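Local coordinates for protein cytidine deaminase (Mycobacterium tuberculosis, PDB 4WIG) that catalyses the zinc-dependent hydrolytic deamination of cytidine, and probably of 2'-deoxycytidine, to the corresponding uridine nucleoside, at residues A[7-12]-A[30-35]; A[37-42]-A[63-68]; A[56-61]-A[86-91]; A[71-76]-A[94-99]; A[75-80]-A[105-110]. The protein carries 1 engineered substitution. All coordinates share one frame; numbering follows the deposited sequence.

In the fold
Contact 3 (56-61 with 86-91) holds the zinc site and Glu58, the probable proton donor. The other four build the alpha/beta frame around it. Contacts 4 and 5 share Ala75 and Leu76 of strand 73-80; the side chains of Leu96 and Leu76 lie about 4 Å from that of Glu58, and that of Leu96 about 8 Å from the zinc ion. Contact 1 packs helix 6-17 on the other side of the sheet, the side chain of Ala33 being about 14 Å from the zinc. Contact 2 joins helix 57-67 to strand 40-44. Centres of contacts 1 and 5 are about 8 Å apart, and the Arg10-Asp107 salt bridge links them.

Contact 1 of 5, residues A[7-12]-A[30-35]; sequences NMLRGN and GAAALV
Leu9 lays its CD2 methyl over one face of the flat peptide group between Ala33 and Leu34. The methyl is 3.9 Å from Ala33 C, almost straight above the peptide plane. It is also 3.8 Å from Leu34 N. The N-H of that peptide is used within the sheet, where Leu34 N probably bonds to Ala75 O. A second flat group, the backbone carbonyl of Leu9, meets a methyl: Leu9 O lies 3.6 Å from Ala32 CB. The same alanine methyl also touches the base of Asn12, with the two CB atoms 3.8 Å apart.

Leu9 reaches the strand because its CG stands anti to the carbonyl carbon (chi1 -85°). Its CB already points to the strand, and the two methyls divide the work. CD2 spreads over the backbone from Ala32 to Leu34. CD1 comes within 4.5 Å of Leu34 CB.

Helical segment 7-12 crosses strand segment 30-35 at 143°, closest at Leu9 and Ala32. The short axes approach to 6.9 Å, a spacing that the small side chain of Ala32 permits. Ala31 and Ala33 point the other way, to Ala57 and Val61 of helix 57-67. The strand is therefore sandwiched between two helix layers, as in the alpha/beta/alpha fold of cytidine deaminases.

No hydrogen bond joins the two segments. Backbone groups of the strand pair instead with strands 40-44 and 73-80. The helix is held to this strand by apolar packing of Leu9 and Ala32, so the contact rests on shape and burial rather than on directed polar bonds.

Contact 2 of 5, residues A[37-42]-A[63-68]; sequences DGRVVT and CALHST
Arg39 grips the hydroxyl of Thr68 side-on with two nitrogens. Arg39 NE donates to Thr68 OG1 at 3.0 Å, and Arg39 NH2 donates to the same oxygen at 2.9 Å. Neither bond is straight, with angles near 140°, because two N-H groups converge on one atom. OG1 sits about 15° out of the guanidinium plane. The hydroxyl spends its own proton on Ala64 O, 2.6 Å from Thr68 OG1, and so links the arginine to the last turn of the helix.

The other end of the guanidinium is held by its own segment. Arg39 NH1 forms a salt bridge with Asp37 OD1 at 2.9 Å, though the hydrogen bond in it is weak. Asp37 OD2 takes the backbone N-H of Arg39, which makes an Asx turn. NH2 also donates to Gly70 O. Thr68 O lies over one face of the guanidinium, while Leu65 O lies near its edge. These partners together fix the rotation of the group. The arginine chain runs extended from CG to NE, which carries the charge across to the helix end.

Packing continues deeper in. Val41 CB meets Ala64 CB at 4.0 Å. Val41 CG1 touches Thr68 OG1 at 3.6 Å. The methyl of Ala64 also rests on Thr42 O.

Helical segment 63-67 crosses strand segment 40-42 at 131°, with short axes 7.7 Å apart. Leu65 and Val41 both continue onto Val35 of strand 29-35. Beyond the helix, His66 meets the ring of Tyr21 of the second subunit, and Ser67 packs on Thr42 of that subunit.

Contact 3 of 5, residues A[56-61]-A[86-91]; sequences CAECAV and LMPCGR. With ZN (zinc ion), chain C.
Glu58 and Pro88 face each other in the zinc site of the cytidine deaminase fold. The site combines a Cys-Ala-Glu motif at the start of helix 57-67 with a Pro-Cys-x-x-Cys motif at the start of helix 90-100. From CB, which packs on Leu96, the glutamate chain bends at chi2 (92°) and turns its carboxylate toward the metal-bound water. Neither oxygen binds the metal: Glu58 OE1 is 4.1 Å and Glu58 OE2 3.9 Å from the zinc ion. OE2 lies against the proline, with Glu58 OE2 3.3 Å from Pro88 CB. It also accepts from water 1 at 2.6 Å. This water is the non-protein zinc ligand, and it accepts in turn from Cys89 N. A second water bridges OE2 and, weakly, Met87 O. Glu58 is the probable proton donor of the reaction, and its place beside the metal-bound water fits that role.

Cys56 SG and Cys89 SG bind zinc at 2.3 Å each. Cys92 completes the three-cysteine site. Both cysteines of the contact sit at helix N-caps, so two helix starts point to the metal.

Arg91, bent at chi2 and chi3, reaches round to the sulfur of Cys56. Its CD touches Cys59 SG. The positive charge probably offsets part of the negative charge of the zinc-bound sulfurs. Arg91 NH1 donates to Cys56 SG at 3.3 Å, close to the guanidinium plane, with an angle of 154°.

Contact 4 of 5, residues A[71-76]-A[94-99]; sequences GRLLAL and QVLLEH
The backbone N of Leu73 donates to His99 O at 2.9 Å, joining 73-76 to 94-99, whose axes lie at 142°. The bond is fairly straight at the hydrogen (162°), but the donor is tilted from the carbonyl plane. Arg72 CA makes a C-H...O contact with the same oxygen.

The side chain of Arg72 then curls back over this carbonyl. Bends at chi2 and chi3 lay the guanidinium on it, with His99 O 3.3 Å above one face, offset toward the rim. Two waters lie at the guanidinium edge and accept from NH1. Water 3 donates on to Leu97 O, and water 4 to Glu98 O, 2.9 Å away. The arginine thus meets two carbonyls of the helix end through solvent.

Below this polar rim the contact is apolar. Leu96 CD2 is touched by two strand leucines, by Leu73 CD1 at 3.7 Å and by Leu76 CD1 at 3.6 Å. Each crosses Leu96 at about a right angle. His99 ND1 bonds back to Val95 O of its own helix, at 3.1 Å, which helps to fix the ring.

Strand 73-80 and helix 90-100 open a beta-alpha-beta unit that continues to strand 105-106. Leu74 and Ala75 form a classic beta bulge opposite Leu34 of strand 29-35. Leu73 also packs on Leu65 of helix 57-67, and the ring of His99 meets that of His66 there. Tyr21 of the second subunit meets His99 edge-to-face.

Contact 5 of 5, residues A[75-80]-A[105-110]; sequences ALACVD and LIDHPV
Leu76 uses both its backbone N-H and its carbonyl to join strands 73-80 and 105-106. Leu76 N donates to Leu105 O at 2.8 Å. Leu76 O accepts from Asp107 N at 2.9 Å. Both bonds run nearly along the C=O axis, and the second is almost straight (170°). C-H...O contacts support them, from Ala75 CA to Leu105 O and from Ile106 CA to Leu76 O.

Past Asp107 the two chains diverge, and water 5 bridges them. It accepts from Cys78 N and lies 2.9 Å from Asp107 O, to which it can donate. The pairing is parallel, Ala75 beside Leu105 and Leu76 beside Ile106. Helix 90-100 links the two strands, so this is a beta-alpha-beta crossover, part of the core of the deaminase fold. Leu76 and Ile106 share one face of the sheet, with Leu76 CB 4.2 Å from Ile106 CD1. Ala75 and Leu105 lie on the other face, where both pack on Trp6.

Asp107 has partners for both carboxylate oxygens. Asp107 OD1 accepts from His108 N at 2.9 Å, a bent bond from the anti side, well out of the carboxylate plane. OD2 forms a salt bridge with Arg10 NE of helix 6-17. CG stands roughly anti to the backbone N (chi1 -150°), which carries the group alongside strand 73-80 and toward that helix. On the way the carboxylate passes the methyl of Ala77, with Ala77 CB 3.6 Å from Asp107 OD2.

Contact 1 of 5, residues A[7-12]-A[30-35]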
# COMPACT_ATOMS: atom_id res chain seq x y z
N ASN A 7 7.05 -30.24 -1.34
CA ASN A 7 5.87 -30.80 -1.99
C ASN A 7 4.60 -30.48 -1.20
O ASN A 7 3.57 -30.10 -1.78
CB ASN A 7 6.03 -32.31 -2.19
CG ASN A 7 4.92 -32.89 -3.05
OD1 ASN A 7 4.21 -33.79 -2.61
ND2 ASN A 7 4.75 -32.36 -4.26
N MET A 8 4.68 -30.62 0.12
CA MET A 8 3.57 -30.26 1.00
C MET A 8 3.27 -28.76 0.99
O MET A 8 2.11 -28.36 0.93
CB MET A 8 3.87 -30.73 2.43
CG MET A 8 2.84 -30.33 3.48
SD MET A 8 3.02 -28.66 4.16
CE MET A 8 4.61 -28.76 4.99
N LEU A 9 4.30 -27.92 1.04
CA LEU A 9 4.09 -26.47 1.07
C LEU A 9 3.52 -25.97 -0.25
O LEU A 9 2.60 -25.16 -0.27
CB LEU A 9 5.39 -25.73 1.36
CG LEU A 9 5.75 -25.57 2.82
CD1 LEU A 9 7.05 -24.78 2.88
CD2 LEU A 9 4.63 -24.88 3.59
N ARG A 10 4.09 -26.46 -1.33
CA ARG A 10 3.63 -26.12 -2.67
C ARG A 10 2.17 -26.55 -2.86
O ARG A 10 1.37 -25.83 -3.45
CB ARG A 10 4.56 -26.76 -3.71
CG ARG A 10 4.77 -25.93 -4.96
CD ARG A 10 5.68 -26.64 -5.96
NE ARG A 10 7.09 -26.26 -5.81
CZ ARG A 10 8.05 -26.66 -6.64
NH1 ARG A 10 7.78 -27.46 -7.66
NH2 ARG A 10 9.30 -26.25 -6.45
N GLY A 11 1.82 -27.71 -2.32
CA GLY A 11 0.45 -28.21 -2.42
C GLY A 11 -0.54 -27.34 -1.67
O GLY A 11 -1.62 -27.03 -2.17
N ASN A 12 -0.17 -26.95 -0.46
CA ASN A 12 -1.01 -26.08 0.34
C ASN A 12 -1.13 -24.68 -0.29
O ASN A 12 -2.19 -24.04 -0.21
CB ASN A 12 -0.48 -25.99 1.79
CG ASN A 12 -0.86 -27.19 2.63
OD1 ASN A 12 -0.15 -28.20 2.67
ND2 ASN A 12 -1.97 -27.10 3.30
N GLY A 30 -1.63 -18.12 -4.52
CA GLY A 30 -1.74 -18.68 -3.18
C GLY A 30 -0.36 -18.82 -2.57
O GLY A 30 0.62 -18.97 -3.30
N ALA A 31 -0.28 -18.78 -1.25
CA ALA A 31 0.97 -18.99 -0.58
C ALA A 31 0.78 -19.79 0.69
O ALA A 31 -0.29 -19.75 1.30
CB ALA A 31 1.65 -17.66 -0.30
N ALA A 32 1.82 -20.51 1.08
CA ALA A 32 1.80 -21.29 2.31
C ALA A 32 3.18 -21.25 2.93
O ALA A 32 4.19 -21.29 2.22
CB ALA A 32 1.39 -22.72 2.03
N ALA A 33 3.22 -21.16 4.26
CA ALA A 33 4.47 -21.05 4.98
C ALA A 33 4.48 -21.95 6.20
O ALA A 33 3.46 -22.11 6.88
CB ALA A 33 4.74 -19.60 5.38
N LEU A 34 5.65 -22.54 6.42
CA LEU A 34 5.94 -23.30 7.62
C LEU A 34 6.42 -22.32 8.69
O LEU A 34 7.37 -21.55 8.48
CB LEU A 34 7.05 -24.29 7.35
CG LEU A 34 7.53 -25.18 8.50
CD1 LEU A 34 6.44 -26.15 8.91
CD2 LEU A 34 8.80 -25.90 8.07
N VAL A 35 5.76 -22.39 9.84
CA VAL A 35 6.08 -21.56 11.00
C VAL A 35 7.02 -22.35 11.91
O VAL A 35 7.07 -23.58 11.83
CB VAL A 35 4.79 -21.15 11.74
CG1 VAL A 35 5.09 -20.13 12.83
CG2 VAL A 35 3.78 -20.59 10.74

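Contact 2 of 5, residues A[37-42]-A[63-68]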
# COMPACT_ATOMS: atom_id res chain seq x y z
N ASP A 37 6.89 -23.26 14.92
CA ASP A 37 6.27 -24.26 15.80
C ASP A 37 5.78 -25.48 15.01
O ASP A 37 5.17 -26.40 15.58
CB ASP A 37 5.11 -23.65 16.59
CG ASP A 37 3.90 -23.36 15.72
OD1 ASP A 37 2.80 -23.20 16.28
OD2 ASP A 37 4.06 -23.28 14.49
N GLY A 38 6.03 -25.47 13.70
CA GLY A 38 5.68 -26.58 12.83
C GLY A 38 4.32 -26.49 12.15
O GLY A 38 4.00 -27.37 11.35
N ARG A 39 3.51 -25.48 12.46
CA ARG A 39 2.21 -25.35 11.78
C ARG A 39 2.42 -24.69 10.44
O ARG A 39 3.46 -24.08 10.19
CB ARG A 39 1.17 -24.57 12.61
CG ARG A 39 1.36 -23.06 12.65
CD ARG A 39 0.32 -22.37 13.51
NE ARG A 39 0.41 -20.92 13.46
CZ ARG A 39 1.30 -20.16 14.11
NH1 ARG A 39 2.23 -20.70 14.89
NH2 ARG A 39 1.25 -18.85 13.98
N VAL A 40 1.43 -24.84 9.56
CA VAL A 40 1.46 -24.21 8.25
C VAL A 40 0.34 -23.17 8.18
O VAL A 40 -0.79 -23.43 8.60
CB VAL A 40 1.32 -25.26 7.13
CG1 VAL A 40 1.10 -24.59 5.77
CG2 VAL A 40 2.56 -26.13 7.08
N VAL A 41 0.65 -21.99 7.66
CA VAL A 41 -0.34 -20.94 7.47
C VAL A 41 -0.43 -20.61 5.99
O VAL A 41 0.54 -20.81 5.26
CB VAL A 41 0.00 -19.68 8.30
CG1 VAL A 41 -0.08 -20.01 9.78
CG2 VAL A 41 1.39 -19.14 7.96
N THR A 42 -1.60 -20.15 5.54
CA THR A 42 -1.81 -19.92 4.11
C THR A 42 -2.43 -18.55 3.83
O THR A 42 -2.94 -17.89 4.72
CB THR A 42 -2.70 -21.01 3.46
OG1 THR A 42 -4.01 -20.97 4.03
CG2 THR A 42 -2.13 -22.39 3.62
N CYS A 63 -0.52 -12.05 7.83
CA CYS A 63 -1.71 -11.81 8.64
C CYS A 63 -2.14 -13.08 9.39
O CYS A 63 -2.42 -13.03 10.60
CB CYS A 63 -2.85 -11.28 7.78
SG CYS A 63 -2.55 -9.63 7.13
N ALA A 64 -2.16 -14.20 8.67
CA ALA A 64 -2.51 -15.49 9.27
C ALA A 64 -1.53 -15.89 10.37
O ALA A 64 -1.95 -16.43 11.41
CB ALA A 64 -2.56 -16.58 8.21
N LEU A 65 -0.25 -15.65 10.14
CA LEU A 65 0.79 -15.92 11.13
C LEU A 65 0.43 -15.30 12.48
O LEU A 65 0.48 -15.95 13.52
CB LEU A 65 2.14 -15.39 10.64
CG LEU A 65 3.32 -15.35 11.62
CD1 LEU A 65 3.68 -16.75 12.09
CD2 LEU A 65 4.52 -14.68 10.97
N HIS A 66 0.06 -14.02 12.45
CA HIS A 66 -0.20 -13.28 13.67
C HIS A 66 -1.61 -13.42 14.21
O HIS A 66 -1.89 -12.97 15.32
CB HIS A 66 0.24 -11.83 13.51
CG HIS A 66 1.73 -11.72 13.40
ND1 HIS A 66 2.56 -12.08 14.43
CD2 HIS A 66 2.53 -11.41 12.36
CE1 HIS A 66 3.82 -11.94 14.06
NE2 HIS A 66 3.83 -11.54 12.80
N SER A 67 -2.48 -14.07 13.45
CA SER A 67 -3.82 -14.44 13.92
C SER A 67 -3.86 -15.83 14.55
O SER A 67 -4.86 -16.20 15.15
CB SER A 67 -4.79 -14.39 12.75
OG SER A 67 -4.93 -13.06 12.29
N THR A 68 -2.77 -16.59 14.40
CA THR A 68 -2.73 -17.98 14.84
C THR A 68 -1.63 -18.25 15.86
O THR A 68 -1.22 -19.39 16.04
CB THR A 68 -2.58 -18.93 13.62
OG1 THR A 68 -1.42 -18.58 12.85
CG2 THR A 68 -3.82 -18.86 12.73

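Contact 3 of 5, residues A[56-61]-A[86-91]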
# COMPACT_ATOMS: atom_id res chain seq x y z
N CYS A 56 -1.55 -8.98 -1.41
CA CYS A 56 -0.79 -10.12 -1.91
C CYS A 56 -0.97 -11.34 -1.03
O CYS A 56 -1.12 -11.22 0.19
CB CYS A 56 0.70 -9.78 -1.95
SG CYS A 56 1.21 -8.76 -3.35
N ALA A 57 -0.90 -12.52 -1.64
CA ALA A 57 -0.98 -13.79 -0.91
C ALA A 57 0.01 -13.88 0.24
O ALA A 57 -0.32 -14.36 1.32
CB ALA A 57 -0.75 -14.96 -1.88
N GLU A 58 1.24 -13.44 -0.01
CA GLU A 58 2.31 -13.53 0.96
C GLU A 58 2.02 -12.63 2.17
O GLU A 58 2.31 -13.03 3.30
CB GLU A 58 3.66 -13.19 0.33
CG GLU A 58 3.97 -13.99 -0.93
CD GLU A 58 3.53 -13.29 -2.21
OE1 GLU A 58 2.32 -13.04 -2.38
OE2 GLU A 58 4.40 -13.00 -3.05
N CYS A 59 1.44 -11.46 1.93
CA CYS A 59 0.98 -10.61 3.02
C CYS A 59 -0.16 -11.26 3.80
O CYS A 59 -0.20 -11.16 5.01
CB CYS A 59 0.53 -9.23 2.52
SG CYS A 59 1.94 -8.24 1.96
N ALA A 60 -1.07 -11.93 3.09
CA ALA A 60 -2.13 -12.70 3.73
C ALA A 60 -1.55 -13.79 4.65
O ALA A 60 -2.07 -14.03 5.74
CB ALA A 60 -3.08 -13.30 2.69
N VAL A 61 -0.47 -14.45 4.21
CA VAL A 61 0.24 -15.42 5.06
C VAL A 61 0.72 -14.80 6.39
O VAL A 61 0.58 -15.42 7.46
CB VAL A 61 1.44 -16.04 4.31
CG1 VAL A 61 2.41 -16.74 5.25
CG2 VAL A 61 0.93 -17.02 3.25
N LEU A 86 5.96 -18.91 -8.09
CA LEU A 86 6.18 -17.48 -8.32
C LEU A 86 7.19 -16.95 -7.32
O LEU A 86 7.24 -17.39 -6.17
CB LEU A 86 4.87 -16.71 -8.15
CG LEU A 86 3.71 -16.97 -9.10
CD1 LEU A 86 2.51 -16.12 -8.67
CD2 LEU A 86 4.09 -16.65 -10.54
N MET A 87 8.00 -15.99 -7.77
CA MET A 87 8.85 -15.24 -6.86
C MET A 87 8.01 -14.10 -6.29
O MET A 87 7.25 -13.46 -7.03
CB MET A 87 10.06 -14.65 -7.58
CG MET A 87 11.14 -15.62 -8.02
SD MET A 87 11.86 -16.54 -6.65
CE MET A 87 10.87 -18.01 -6.81
N PRO A 88 8.12 -13.84 -4.97
CA PRO A 88 7.35 -12.73 -4.41
C PRO A 88 7.73 -11.38 -4.96
O PRO A 88 8.88 -11.17 -5.36
CB PRO A 88 7.68 -12.78 -2.92
CG PRO A 88 7.99 -14.21 -2.67
CD PRO A 88 8.62 -14.74 -3.92
N CYS A 89 6.77 -10.46 -4.99
CA CYS A 89 7.06 -9.10 -5.42
C CYS A 89 7.89 -8.45 -4.33
O CYS A 89 7.97 -8.96 -3.22
CB CYS A 89 5.77 -8.31 -5.67
SG CYS A 89 4.89 -7.64 -4.24
N GLY A 90 8.51 -7.32 -4.68
CA GLY A 90 9.44 -6.64 -3.77
C GLY A 90 8.82 -6.28 -2.43
O GLY A 90 9.49 -6.36 -1.40
N ARG A 91 7.56 -5.84 -2.47
CA ARG A 91 6.82 -5.46 -1.27
C ARG A 91 6.76 -6.66 -0.33
O ARG A 91 7.10 -6.57 0.85
CB ARG A 91 5.41 -4.98 -1.66
CG ARG A 91 4.45 -4.64 -0.53
CD ARG A 91 3.53 -5.81 -0.18
NE ARG A 91 2.53 -6.08 -1.20
CZ ARG A 91 1.39 -5.40 -1.35
NH1 ARG A 91 0.53 -5.75 -2.31
NH2 ARG A 91 1.12 -4.35 -0.58
ZN ZN C . 3.47 -9.23 -3.36
O HOH W 1 3.87 -10.83 -4.35
O HOH W 2 4.05 -13.46 -6.22

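Contact 4 of 5, residues A[71-76]-A[94-99]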
# COMPACT_ATOMS: atom_id res chain seq x y z
N GLY A 71 4.97 -15.98 15.77
CA GLY A 71 6.15 -16.80 15.55
C GLY A 71 6.95 -16.30 14.36
O GLY A 71 6.79 -15.17 13.91
N ARG A 72 7.84 -17.16 13.88
CA ARG A 72 8.74 -16.86 12.77
C ARG A 72 8.48 -17.81 11.61
O ARG A 72 8.21 -18.98 11.82
CB ARG A 72 10.20 -17.01 13.22
CG ARG A 72 10.62 -16.06 14.33
CD ARG A 72 10.91 -14.66 13.80
NE ARG A 72 12.14 -14.62 13.00
CZ ARG A 72 12.57 -13.54 12.33
NH1 ARG A 72 11.88 -12.41 12.36
NH2 ARG A 72 13.70 -13.60 11.63
N LEU A 73 8.58 -17.29 10.38
CA LEU A 73 8.45 -18.13 9.18
C LEU A 73 9.79 -18.77 8.85
O LEU A 73 10.81 -18.10 8.87
CB LEU A 73 7.98 -17.29 7.99
CG LEU A 73 6.68 -16.52 8.17
CD1 LEU A 73 6.38 -15.72 6.92
CD2 LEU A 73 5.52 -17.44 8.52
N LEU A 74 9.76 -20.07 8.53
CA LEU A 74 10.95 -20.83 8.14
C LEU A 74 11.06 -21.07 6.63
O LEU A 74 12.16 -21.12 6.07
CB LEU A 74 10.97 -22.18 8.85
CG LEU A 74 11.03 -22.13 10.38
CD1 LEU A 74 11.15 -23.53 10.95
CD2 LEU A 74 12.17 -21.25 10.87
N ALA A 75 9.91 -21.21 5.99
CA ALA A 75 9.84 -21.56 4.58
C ALA A 75 8.50 -21.13 4.02
O ALA A 75 7.49 -21.24 4.72
CB ALA A 75 10.03 -23.06 4.41
N LEU A 76 8.50 -20.63 2.79
CA LEU A 76 7.31 -20.22 2.09
C LEU A 76 7.34 -20.66 0.60
O LEU A 76 8.35 -20.54 -0.07
CB LEU A 76 7.17 -18.68 2.17
CG LEU A 76 5.93 -18.09 1.51
CD1 LEU A 76 5.37 -16.93 2.31
CD2 LEU A 76 6.22 -17.64 0.08
N GLN A 94 9.95 -7.59 1.39
CA GLN A 94 10.21 -6.76 2.58
C GLN A 94 9.33 -7.23 3.75
O GLN A 94 9.83 -7.41 4.86
CB GLN A 94 9.98 -5.27 2.31
CG GLN A 94 10.50 -4.36 3.42
CD GLN A 94 12.01 -4.15 3.40
OE1 GLN A 94 12.61 -3.86 2.35
NE2 GLN A 94 12.64 -4.26 4.57
N VAL A 95 8.04 -7.45 3.49
CA VAL A 95 7.13 -7.91 4.53
C VAL A 95 7.59 -9.26 5.11
O VAL A 95 7.65 -9.42 6.33
CB VAL A 95 5.67 -7.97 4.03
CG1 VAL A 95 4.76 -8.62 5.07
CG2 VAL A 95 5.15 -6.57 3.70
N LEU A 96 7.92 -10.22 4.25
CA LEU A 96 8.34 -11.55 4.71
C LEU A 96 9.64 -11.48 5.53
O LEU A 96 9.83 -12.22 6.51
CB LEU A 96 8.50 -12.50 3.53
CG LEU A 96 7.21 -12.97 2.84
CD1 LEU A 96 7.52 -13.71 1.54
CD2 LEU A 96 6.40 -13.82 3.79
N LEU A 97 10.54 -10.56 5.16
CA LEU A 97 11.81 -10.41 5.86
C LEU A 97 11.63 -10.06 7.34
O LEU A 97 12.39 -10.51 8.20
CB LEU A 97 12.67 -9.34 5.17
CG LEU A 97 14.12 -9.27 5.64
CD1 LEU A 97 14.93 -10.42 5.05
CD2 LEU A 97 14.73 -7.93 5.29
N GLU A 98 10.61 -9.25 7.62
CA GLU A 98 10.26 -8.85 8.98
C GLU A 98 9.93 -10.06 9.86
O GLU A 98 10.13 -10.02 11.08
CB GLU A 98 9.04 -7.92 8.92
CG GLU A 98 8.66 -7.26 10.23
CD GLU A 98 9.52 -6.06 10.57
OE1 GLU A 98 9.81 -5.88 11.77
OE2 GLU A 98 9.92 -5.29 9.66
N HIS A 99 9.40 -11.12 9.24
CA HIS A 99 8.85 -12.25 9.97
C HIS A 99 9.63 -13.55 9.85
O HIS A 99 9.39 -14.48 10.61
CB HIS A 99 7.40 -12.42 9.57
CG HIS A 99 6.60 -11.20 9.90
ND1 HIS A 99 6.26 -10.24 8.97
CD2 HIS A 99 6.23 -10.70 11.10
CE1 HIS A 99 5.66 -9.24 9.58
NE2 HIS A 99 5.61 -9.50 10.87
O HOH W 3 13.41 -10.40 10.80
O HOH W 4 9.73 -11.29 13.66

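Contact 5 of 5, residues A[75-80]-A[105-110]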
# COMPACT_ATOMS: atom_id res chain seq x y z
N ALA A 75 9.91 -21.21 5.99
CA ALA A 75 9.84 -21.56 4.58
C ALA A 75 8.50 -21.13 4.02
O ALA A 75 7.49 -21.24 4.72
CB ALA A 75 10.03 -23.06 4.41
N LEU A 76 8.50 -20.63 2.79
CA LEU A 76 7.31 -20.22 2.09
C LEU A 76 7.34 -20.66 0.60
O LEU A 76 8.35 -20.54 -0.07
CB LEU A 76 7.17 -18.68 2.17
CG LEU A 76 5.93 -18.09 1.51
CD1 LEU A 76 5.37 -16.93 2.31
CD2 LEU A 76 6.22 -17.64 0.08
N ALA A 77 6.20 -21.17 0.12
CA ALA A 77 5.98 -21.40 -1.31
C ALA A 77 4.85 -20.50 -1.80
O ALA A 77 3.84 -20.34 -1.12
CB ALA A 77 5.62 -22.87 -1.59
N CYS A 78 5.03 -19.91 -2.98
CA CYS A 78 4.03 -19.06 -3.62
C CYS A 78 3.80 -19.58 -5.03
O CYS A 78 4.74 -19.80 -5.76
CB CYS A 78 4.54 -17.63 -3.70
SG CYS A 78 3.35 -16.43 -4.34
N VAL A 79 2.54 -19.78 -5.40
CA VAL A 79 2.20 -20.32 -6.70
C VAL A 79 1.06 -19.54 -7.34
O VAL A 79 0.28 -18.89 -6.65
CB VAL A 79 1.81 -21.82 -6.62
CG1 VAL A 79 2.97 -22.64 -6.02
CG2 VAL A 79 0.53 -22.00 -5.81
N ASP A 80 0.98 -19.62 -8.66
CA ASP A 80 -0.14 -19.03 -9.38
C ASP A 80 -1.32 -20.03 -9.48
O ASP A 80 -1.26 -21.11 -8.90
CB ASP A 80 0.34 -18.53 -10.74
CG ASP A 80 0.62 -19.65 -11.74
OD1 ASP A 80 0.34 -20.84 -11.49
OD2 ASP A 80 1.16 -19.29 -12.81
N LEU A 105 13.45 -19.51 3.70
CA LEU A 105 13.57 -20.11 2.38
C LEU A 105 12.31 -19.89 1.55
O LEU A 105 11.18 -20.06 2.05
CB LEU A 105 13.88 -21.61 2.47
CG LEU A 105 15.21 -21.96 3.13
CD1 LEU A 105 15.32 -23.47 3.30
CD2 LEU A 105 16.38 -21.43 2.32
N ILE A 106 12.53 -19.51 0.29
CA ILE A 106 11.48 -19.22 -0.65
C ILE A 106 11.52 -20.23 -1.80
O ILE A 106 12.53 -20.34 -2.48
CB ILE A 106 11.67 -17.79 -1.23
CG1 ILE A 106 11.76 -16.74 -0.09
CG2 ILE A 106 10.57 -17.48 -2.23
CD1 ILE A 106 10.53 -16.65 0.78
N ASP A 107 10.44 -20.97 -2.00
CA ASP A 107 10.39 -21.97 -3.07
C ASP A 107 10.69 -21.35 -4.43
O ASP A 107 10.41 -20.17 -4.67
CB ASP A 107 8.99 -22.63 -3.14
CG ASP A 107 9.04 -24.06 -3.65
OD1 ASP A 107 10.13 -24.55 -4.06
OD2 ASP A 107 7.99 -24.72 -3.63
N HIS A 108 11.26 -22.16 -5.30
CA HIS A 108 11.70 -21.71 -6.61
C HIS A 108 11.67 -22.96 -7.50
O HIS A 108 11.89 -24.06 -7.00
CB HIS A 108 13.10 -21.09 -6.47
CG HIS A 108 13.71 -20.67 -7.77
ND1 HIS A 108 13.72 -19.36 -8.20
CD2 HIS A 108 14.35 -21.38 -8.72
CE1 HIS A 108 14.33 -19.29 -9.37
NE2 HIS A 108 14.71 -20.51 -9.71
N PRO A 109 11.37 -22.81 -8.80
CA PRO A 109 11.25 -24.02 -9.65
C PRO A 109 12.51 -24.90 -9.71
O PRO A 109 12.41 -26.10 -9.91
CB PRO A 109 10.95 -23.45 -11.04
CG PRO A 109 10.42 -22.09 -10.81
CD PRO A 109 11.06 -21.58 -9.55
N VAL A 110 13.68 -24.28 -9.58
CA VAL A 110 14.97 -24.97 -9.67
C VAL A 110 15.48 -25.37 -8.28
O VAL A 110 15.69 -26.54 -8.01
CB VAL A 110 16.03 -24.09 -10.37
CG1 VAL A 110 17.38 -24.80 -10.44
CG2 VAL A 110 15.56 -23.69 -11.77
O HOH W 5 7.75 -19.21 -4.09